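Local coordinates for protein TetR family transcriptional regulator (Chloroflexus aurantiacus, PDB 3NRG) that probably binds DNA as a TetR-type transcription factor, pairing an N-terminal helix-turn-helix domain with an all-helical C-terminal domain, at residues C60-I65 / V120-E125; K114-D119 / Q128-G133. One frame throughout, in Å; residues are numbered along the deposited sequence. Where two conformers were deposited one is given.

Contact 1 (C60-I65 / V120-E125); sequences CYLYLI and VPLPAE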
# COMPACT_ATOMS: atom_id res chain seq x y z
N CYS A 60 6.08 12.73 -12.21
CA CYS A 60 6.56 12.59 -10.83
C CYS A 60 5.65 11.65 -10.03
O CYS A 60 6.15 10.79 -9.31
CB CYS A 60 6.68 13.96 -10.16
SG CYS A 60 7.47 13.91 -8.54
N TYR A 61 4.32 11.79 -10.19
CA TYR A 61 3.34 10.94 -9.53
C TYR A 61 3.45 9.47 -9.98
O TYR A 61 3.36 8.57 -9.15
CB TYR A 61 1.91 11.47 -9.76
CG TYR A 61 0.86 10.67 -9.03
CD1 TYR A 61 0.66 10.83 -7.66
CD2 TYR A 61 0.05 9.75 -9.70
CE1 TYR A 61 -0.30 10.09 -6.98
CE2 TYR A 61 -0.92 9.01 -9.03
CZ TYR A 61 -1.09 9.18 -7.66
OH TYR A 61 -2.04 8.46 -6.99
N LEU A 62 3.65 9.25 -11.30
CA LEU A 62 3.81 7.91 -11.87
C LEU A 62 5.05 7.22 -11.30
O LEU A 62 5.02 6.02 -11.02
CB LEU A 62 3.91 7.98 -13.40
CG LEU A 62 2.63 7.63 -14.17
CD1 LEU A 62 1.59 8.74 -14.06
CD2 LEU A 62 2.94 7.38 -15.63
N TYR A 63 6.16 7.99 -11.14
CA TYR A 63 7.41 7.48 -10.58
C TYR A 63 7.20 7.01 -9.13
O TYR A 63 7.68 5.94 -8.75
CB TYR A 63 8.51 8.57 -10.65
CG TYR A 63 9.76 8.26 -9.86
CD1 TYR A 63 10.70 7.34 -10.33
CD2 TYR A 63 10.03 8.91 -8.66
CE1 TYR A 63 11.86 7.05 -9.60
CE2 TYR A 63 11.19 8.63 -7.92
CZ TYR A 63 12.10 7.71 -8.40
OH TYR A 63 13.24 7.44 -7.69
N LEU A 64 6.46 7.79 -8.33
CA LEU A 64 6.17 7.47 -6.94
C LEU A 64 5.24 6.25 -6.81
O LEU A 64 5.42 5.43 -5.90
CB LEU A 64 5.57 8.68 -6.21
CG LEU A 64 6.46 9.93 -6.11
CD1 LEU A 64 5.70 11.08 -5.61
CD2 LEU A 64 7.67 9.68 -5.22
N ILE A 65 4.26 6.11 -7.74
CA ILE A 65 3.34 4.96 -7.77
C ILE A 65 4.10 3.67 -8.14
O ILE A 65 3.92 2.63 -7.49
CB ILE A 65 2.12 5.25 -8.72
CG1 ILE A 65 1.11 6.24 -8.06
CG2 ILE A 65 1.42 3.95 -9.19
CD1 ILE A 65 0.33 5.69 -6.80
N VAL A 120 -6.67 10.76 -9.92
CA VAL A 120 -5.24 10.84 -10.23
C VAL A 120 -4.96 10.44 -11.69
O VAL A 120 -5.67 9.60 -12.25
CB VAL A 120 -4.37 10.04 -9.22
CG1 VAL A 120 -4.40 10.70 -7.84
CG2 VAL A 120 -4.81 8.58 -9.14
N PRO A 121 -3.96 11.07 -12.36
CA PRO A 121 -3.71 10.74 -13.76
C PRO A 121 -2.78 9.55 -13.94
O PRO A 121 -1.57 9.71 -14.07
CB PRO A 121 -3.13 12.03 -14.33
CG PRO A 121 -2.50 12.71 -13.15
CD PRO A 121 -3.04 12.12 -11.88
N LEU A 122 -3.35 8.34 -13.93
CA LEU A 122 -2.59 7.11 -14.12
C LEU A 122 -3.03 6.40 -15.41
O LEU A 122 -4.21 6.47 -15.77
CB LEU A 122 -2.76 6.17 -12.91
CG LEU A 122 -2.05 6.59 -11.61
CD1 LEU A 122 -2.53 5.77 -10.45
CD2 LEU A 122 -0.52 6.50 -11.74
N PRO A 123 -2.11 5.69 -16.11
CA PRO A 123 -2.52 4.98 -17.33
C PRO A 123 -3.52 3.86 -17.03
O PRO A 123 -3.58 3.37 -15.90
CB PRO A 123 -1.20 4.41 -17.88
CG PRO A 123 -0.12 5.15 -17.16
CD PRO A 123 -0.68 5.50 -15.83
N ALA A 124 -4.31 3.46 -18.05
CA ALA A 124 -5.34 2.42 -17.92
C ALA A 124 -4.82 1.13 -17.26
O ALA A 124 -5.46 0.61 -16.35
CB ALA A 124 -5.94 2.10 -19.29
N GLU A 125 -3.63 0.64 -17.70
CA GLU A 125 -3.03 -0.59 -17.15
C GLU A 125 -2.60 -0.44 -15.69
O GLU A 125 -2.78 -1.38 -14.91
CB GLU A 125 -1.87 -1.11 -18.04
CG GLU A 125 -0.68 -0.17 -18.19
CD GLU A 125 -0.81 0.93 -19.24
OE1 GLU A 125 -1.84 0.96 -19.96
OE2 GLU A 125 0.14 1.74 -19.36
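Tyr61 and Leu62 of helix 57-78 lean against the linker 120-123, which leads into helix 124-147, and the fit rests on the Tyr61 ring and the Leu122 side chain. With CG anti to the backbone N (chi1 -177°), the tyrosine side chain points at the linker and crosses those of Val120 and Leu122 at about a right angle. Its hydroxyl end pushes up to the fork of Val120: Tyr61 OH lies 3.4 Å from Val120 CG1, and CG2 is nearly as close. The Leu122 branch point sits against the ring edge, with CG in the ring plane and 3.7 Å from Tyr61 CE2. Ile65, one turn further along the same helix, lays CG1 over a face of the ring. Leu122 CD2 is the central bump, set in the hollow between Tyr61, Leu62 and Ile65; it comes 3.9 Å from Leu62 CD1 and 4.0 Å from Ile65 CG1. Leu62 and Leu122 lie alongside, running opposite ways, while Leu62 CD1 rests on Pro121 O at 3.3 Å and Leu62 CD2 meets the Pro123 ring end on. Pro121 is the centre of an inverse gamma turn, closed by a weak bond from Leu122 N to Val120 O, and Pro123 is the N-cap residue of helix 124-147. Tyr31 meets the Tyr61 ring edge-to-face and also touches Pro121. An alanine in place of Tyr61 would probably open a gap between the helix and the linker, leaving Val120 and the branch point of Leu122 without the ring they pack on. The side-chain contacts are chiefly apolar, without hydrogen bonds between the segments, so the helix that follows the predicted helix-turn-helix is held to the C-terminal domain by matching shape and burial rather than by polar pairing.

Contact 2 (K114-D119 / Q128-G133); sequences KALYDD and QVIRHG
Leu116 and Arg131 mark the closest backbone approach, their CA atoms 5.6 Å apart, where the loop after helix 106-114 passes beside the second turn of helix 124-147. Within the loop Lys114 O accepts from both Tyr117 N and Asp118 N, a tight curl that brings the carbonyls of Ala115, Leu116 and Asp118 near Arg131. Arg131 has CG anti to its carbonyl carbon (chi1 -66°), and its chain is extended from there to NE, long enough to carry the guanidinium alongside the curl. NE and NH2 then grip a single oxygen side-on: Arg131 NE lies 2.8 Å from Ala115 O, with an N-H...O angle of 148°, and Arg131 NH2 lies 2.9 Å from the same Ala115 O, at 141°. The NE bond uses a lone pair in the carbonyl plane, whereas NH2 approaches tilted out of it; the oxygen itself lies almost in the guanidinium plane, and neither bond is straight. Leu116 O stands off-centre over one face of the guanidinium, and Asp118 O lies near the NH2 edge at an angle too poor for a hydrogen bond. The three nearby carbonyl oxygens would probably favour the positive charge. Beside the polar grip, Ala115 CB packs 3.8 Å from Ile130 CG2, and Leu116 CD2 reaches back over the helix backbone, 3.3 Å from Ile130 O and against the aliphatic part of Arg131. Beyond the segments, Ile130 packs on Ile69 of helix 57-78 and Leu116 on Thr169 of helix 157-179, while Tyr117 OH is hydrogen-bonded to Glu170. The whole is a helix-loop-helix connection within the all-helical C-terminal domain of a TetR-type regulator, in which an arginine of the second helix holds one carbonyl, Ala115 O, of the loop leading to it.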
# COMPACT_ATOMS: atom_id res chain seq x y z
N LYS A 114 -4.47 6.63 -1.58
CA LYS A 114 -5.23 7.76 -2.11
C LYS A 114 -5.63 7.53 -3.57
O LYS A 114 -6.68 7.99 -4.00
CB LYS A 114 -4.46 9.08 -1.95
CG LYS A 114 -4.52 9.68 -0.55
CD LYS A 114 -3.94 11.09 -0.53
CE LYS A 114 -4.21 11.80 0.78
NZ LYS A 114 -3.78 13.21 0.73
N ALA A 115 -4.80 6.78 -4.34
CA ALA A 115 -5.06 6.47 -5.76
C ALA A 115 -6.36 5.68 -5.95
O ALA A 115 -6.94 5.71 -7.04
CB ALA A 115 -3.88 5.71 -6.35
N LEU A 116 -6.82 4.97 -4.89
CA LEU A 116 -8.07 4.20 -4.91
C LEU A 116 -9.31 5.10 -4.97
O LEU A 116 -10.36 4.67 -5.44
CB LEU A 116 -8.17 3.30 -3.67
CG LEU A 116 -7.18 2.15 -3.56
CD1 LEU A 116 -7.13 1.63 -2.15
CD2 LEU A 116 -7.51 1.04 -4.54
N TYR A 117 -9.21 6.34 -4.44
CA TYR A 117 -10.35 7.24 -4.32
C TYR A 117 -10.20 8.55 -5.10
O TYR A 117 -11.16 9.01 -5.72
CB TYR A 117 -10.65 7.54 -2.82
CG TYR A 117 -10.67 6.31 -1.94
CD1 TYR A 117 -11.78 5.47 -1.91
CD2 TYR A 117 -9.58 5.97 -1.15
CE1 TYR A 117 -11.80 4.32 -1.13
CE2 TYR A 117 -9.58 4.83 -0.36
CZ TYR A 117 -10.70 4.00 -0.35
OH TYR A 117 -10.71 2.87 0.43
N ASP A 118 -9.01 9.16 -5.05
CA ASP A 118 -8.75 10.45 -5.68
C ASP A 118 -8.63 10.39 -7.21
O ASP A 118 -8.20 9.37 -7.76
CB ASP A 118 -7.51 11.12 -5.06
CG ASP A 118 -7.66 11.47 -3.57
OD1 ASP A 118 -8.76 11.23 -3.01
OD2 ASP A 118 -6.68 11.98 -2.98
N ASP A 119 -8.99 11.50 -7.90
CA ASP A 119 -8.88 11.60 -9.36
C ASP A 119 -7.42 11.85 -9.72
O ASP A 119 -6.97 13.00 -9.78
CB ASP A 119 -9.79 12.73 -9.91
CG ASP A 119 -9.91 12.79 -11.43
OD1 ASP A 119 -8.86 12.66 -12.12
OD2 ASP A 119 -11.03 13.05 -11.94
N GLN A 128 -5.92 -0.05 -13.44
CA GLN A 128 -6.56 -1.36 -13.30
C GLN A 128 -5.94 -2.18 -12.16
O GLN A 128 -6.67 -2.73 -11.34
CB GLN A 128 -6.47 -2.14 -14.64
CG GLN A 128 -7.16 -3.51 -14.63
CD GLN A 128 -8.67 -3.41 -14.59
OE1 GLN A 128 -9.28 -2.43 -15.05
NE2 GLN A 128 -9.31 -4.45 -14.06
N VAL A 129 -4.59 -2.26 -12.12
CA VAL A 129 -3.84 -3.00 -11.09
C VAL A 129 -4.05 -2.40 -9.69
O VAL A 129 -4.27 -3.14 -8.73
CB VAL A 129 -2.33 -3.10 -11.47
CG1 VAL A 129 -1.50 -3.69 -10.33
CG2 VAL A 129 -2.14 -3.92 -12.75
N ILE A 130 -4.03 -1.05 -9.59
CA ILE A 130 -4.21 -0.34 -8.31
C ILE A 130 -5.62 -0.56 -7.73
O ILE A 130 -5.75 -0.93 -6.56
CB ILE A 130 -3.86 1.18 -8.46
CG1 ILE A 130 -2.34 1.41 -8.78
CG2 ILE A 130 -4.33 2.02 -7.24
CD1 ILE A 130 -1.29 1.14 -7.58
N ARG A 131 -6.67 -0.37 -8.55
CA ARG A 131 -8.06 -0.41 -8.09
C ARG A 131 -8.77 -1.78 -8.20
O ARG A 131 -9.79 -1.97 -7.53
CB ARG A 131 -8.89 0.70 -8.77
CG ARG A 131 -8.46 2.10 -8.37
CD ARG A 131 -9.37 3.16 -8.95
NE ARG A 131 -8.99 4.50 -8.51
CZ ARG A 131 -9.60 5.61 -8.89
NH1 ARG A 131 -10.63 5.56 -9.72
NH2 ARG A 131 -9.18 6.79 -8.44
N HIS A 132 -8.27 -2.71 -9.04
CA HIS A 132 -8.94 -4.01 -9.25
C HIS A 132 -8.02 -5.25 -9.11
O HIS A 132 -8.51 -6.38 -9.20
CB HIS A 132 -9.68 -4.03 -10.60
CG HIS A 132 -10.74 -2.98 -10.72
ND1 HIS A 132 -10.51 -1.79 -11.40
CD2 HIS A 132 -11.98 -2.94 -10.19
CE1 HIS A 132 -11.62 -1.09 -11.29
NE2 HIS A 132 -12.53 -1.74 -10.56
N GLY A 133 -6.73 -5.02 -8.88
CA GLY A 133 -5.73 -6.08 -8.77
C GLY A 133 -5.95 -7.03 -7.61
O GLY A 133 -6.04 -8.24 -7.81

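In the fold
Contacts 1 and 2, with centres about 10 Å apart, form one continuous packing region. Their segments alternate along the chain, and both use helix 124-147 and the loop that precedes it. Ala115 belongs to contact 2 but also touches contact 1: its CB meets Tyr61 OH at 3.4 Å, and its CA lies 4.0 Å from Val120 CG2. A second bridge runs from Ile65 CG2 to Ile130 CD1, 4.2 Å apart. Contact 1 is the apolar join with helix 57-78, which follows the predicted DNA-binding motif 35-54; contact 2 adds a polar clasp within the C-terminal domain. Together, the loop and the start of helix 124-147 pack against helix 57-78 and against each other through Arg131.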